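Local structure of 2-pyrone-4,6-dicarboxylic acid hydrolase, putative (Pseudomonas putida, 2FFI) at residues 40-45 and 77-82. The protein is of uncertain function but probably acts as a hydrolase, possibly opening the lactone ring of 2-pyrone-4,6-dicarboxylate. Sequence-based numbering, arbitrary orientation.
Sequences APLGDY and QTVPGQ
L42 and T78 meet end to end through methyl groups, and on the leucine it is CD1 that makes the closest contacts, with CD2 farther off. CD1 meets CG2 of T78 at 3.5 Å and the threonine's CB at 3.8 Å, while CG2 of V79 approaches the same methyl at 4.0 Å. The contact is therefore purely apolar, the fork of one leucine received by two beta-branched side chains in succession.

Leucine suits its place because its long, forked side chain can bridge backbones that stay well apart: the CA atoms of L42 and T78 are 8.7 Å from each other. It stands in the first turn of helix 42-51, right after the N-cap position held by P41, and its side chain also touches A75 and L83. In T78 the methyl lies anti to the backbone N, which turns it to the leucine; the hydroxyl OG1 sits beside that N and is hydrogen-bonded to the carbonyl O of S74, one helical turn back. Threonine can thus present carbon to the contact and still satisfy its oxygen at the end of helix 70-78. V79 stands where the chain turns out of that helix, and its short, branched, wholly apolar side chain can offer CG2 to L42 and still touch L46.

The tight part is the cluster around buried L42, with L46 and A75 extending it. Exposed T78 forms the open margin, V79 is partly exposed, and only 104 Å² is buried between the segments in all. Here the first turn of helix 42-51 is joined to the end of helix 70-78, two successive helices with strand 56-57 between them, as part of the alpha/beta layout of the amidohydrolase TIM barrel.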
loop_
_atom_site.group_PDB
_atom_site.type_symbol
_atom_site.label_atom_id
_atom_site.label_comp_id
_atom_site.label_asym_id
_atom_site.label_seq_id
_atom_site.Cartn_x
_atom_site.Cartn_y
_atom_site.Cartn_z
ATOM N N ALA A 40 -7.752 16.095 -3.318
ATOM C CA ALA A 40 -6.755 15.237 -3.968
ATOM C C ALA A 40 -7.361 14.598 -5.211
ATOM O O ALA A 40 -7.446 13.378 -5.319
ATOM C CB ALA A 40 -6.279 14.156 -2.995
ATOM N N PRO A 41 -7.779 15.425 -6.181
ATOM C CA PRO A 41 -8.381 14.905 -7.412
ATOM C C PRO A 41 -7.433 14.036 -8.248
ATOM O O PRO A 41 -6.210 14.126 -8.130
ATOM C CB PRO A 41 -8.814 16.175 -8.138
ATOM C CG PRO A 41 -7.737 17.139 -7.781
ATOM C CD PRO A 41 -7.526 16.874 -6.295
ATOM N N LEU A 42 -8.010 13.198 -9.097
ATOM C CA LEU A 42 -7.221 12.313 -9.931
ATOM C C LEU A 42 -6.210 13.153 -10.719
ATOM O O LEU A 42 -5.022 12.840 -10.769
ATOM C CB LEU A 42 -8.133 11.545 -10.891
ATOM C CG LEU A 42 -7.960 10.041 -11.082
ATOM C CD1 LEU A 42 -8.664 9.669 -12.359
ATOM C CD2 LEU A 42 -6.502 9.647 -11.160
ATOM N N GLY A 43 -6.688 14.231 -11.318
ATOM C CA GLY A 43 -5.810 15.081 -12.098
ATOM C C GLY A 43 -4.531 15.470 -11.376
ATOM O O GLY A 43 -3.427 15.388 -11.934
ATOM N N ASP A 44 -4.652 15.904 -10.129
ATOM C CA ASP A 44 -3.453 16.306 -9.418
ATOM C C ASP A 44 -2.477 15.153 -9.296
ATOM O O ASP A 44 -1.289 15.306 -9.575
ATOM C CB ASP A 44 -3.792 16.850 -8.031
ATOM C CG ASP A 44 -4.523 18.184 -8.082
ATOM O OD1 ASP A 44 -4.654 18.814 -7.006
ATOM O OD2 ASP A 44 -4.974 18.598 -9.180
ATOM N N TYR A 45 -2.975 13.998 -8.873
ATOM C CA TYR A 45 -2.135 12.818 -8.710
ATOM C C TYR A 45 -1.471 12.417 -10.021
ATOM O O TYR A 45 -0.277 12.125 -10.060
ATOM C CB TYR A 45 -2.971 11.657 -8.199
ATOM C CG TYR A 45 -2.191 10.378 -8.116
ATOM C CD1 TYR A 45 -1.020 10.307 -7.372
ATOM C CD2 TYR A 45 -2.622 9.234 -8.781
ATOM C CE1 TYR A 45 -0.296 9.120 -7.296
ATOM C CE2 TYR A 45 -1.911 8.053 -8.705
ATOM C CZ TYR A 45 -0.757 8.005 -7.967
ATOM O OH TYR A 45 -0.059 6.841 -7.885
ATOM N N GLN A 77 -11.831 3.944 -13.998
ATOM C CA GLN A 77 -12.408 3.939 -15.336
ATOM C C GLN A 77 -12.003 5.201 -16.113
ATOM O O GLN A 77 -11.901 5.174 -17.348
ATOM C CB GLN A 77 -13.934 3.861 -15.243
ATOM C CG GLN A 77 -14.454 2.884 -14.218
ATOM C CD GLN A 77 -15.945 3.042 -13.971
ATOM O OE1 GLN A 77 -16.502 4.134 -14.136
ATOM N NE2 GLN A 77 -16.598 1.954 -13.559
ATOM N N THR A 78 -11.783 6.295 -15.383
ATOM C CA THR A 78 -11.397 7.577 -15.968
ATOM C C THR A 78 -10.085 7.450 -16.745
ATOM O O THR A 78 -9.930 8.005 -17.830
ATOM C CB THR A 78 -11.272 8.642 -14.861
ATOM O OG1 THR A 78 -12.586 9.036 -14.450
ATOM C CG2 THR A 78 -10.522 9.864 -15.343
ATOM N N VAL A 79 -9.147 6.703 -16.186
ATOM C CA VAL A 79 -7.876 6.475 -16.842
ATOM C C VAL A 79 -7.663 4.973 -16.867
ATOM O O VAL A 79 -6.930 4.413 -16.041
ATOM C CB VAL A 79 -6.718 7.135 -16.093
ATOM C CG1 VAL A 79 -6.730 8.630 -16.343
ATOM C CG2 VAL A 79 -6.834 6.847 -14.599
ATOM N N PRO A 80 -8.318 4.296 -17.822
ATOM C CA PRO A 80 -8.210 2.839 -17.965
ATOM C C PRO A 80 -6.791 2.314 -18.218
ATOM O O PRO A 80 -6.041 2.871 -19.015
ATOM C CB PRO A 80 -9.169 2.546 -19.116
ATOM C CG PRO A 80 -9.095 3.804 -19.944
ATOM C CD PRO A 80 -9.161 4.872 -18.890
ATOM N N GLY A 81 -6.441 1.233 -17.527
ATOM C CA GLY A 81 -5.135 0.636 -17.691
ATOM C C GLY A 81 -4.056 1.312 -16.878
ATOM O O GLY A 81 -3.189 0.642 -16.317
ATOM N N GLN A 82 -4.116 2.637 -16.788
ATOM C CA GLN A 82 -3.106 3.405 -16.053
ATOM C C GLN A 82 -3.048 3.161 -14.546
ATOM O O GLN A 82 -1.998 3.319 -13.934
ATOM C CB GLN A 82 -3.293 4.908 -16.328
ATOM C CG GLN A 82 -2.234 5.800 -15.675
ATOM C CD GLN A 82 -2.091 7.169 -16.345
ATOM O OE1 GLN A 82 -3.090 7.831 -16.646
ATOM N NE2 GLN A 82 -0.842 7.606 -16.559
#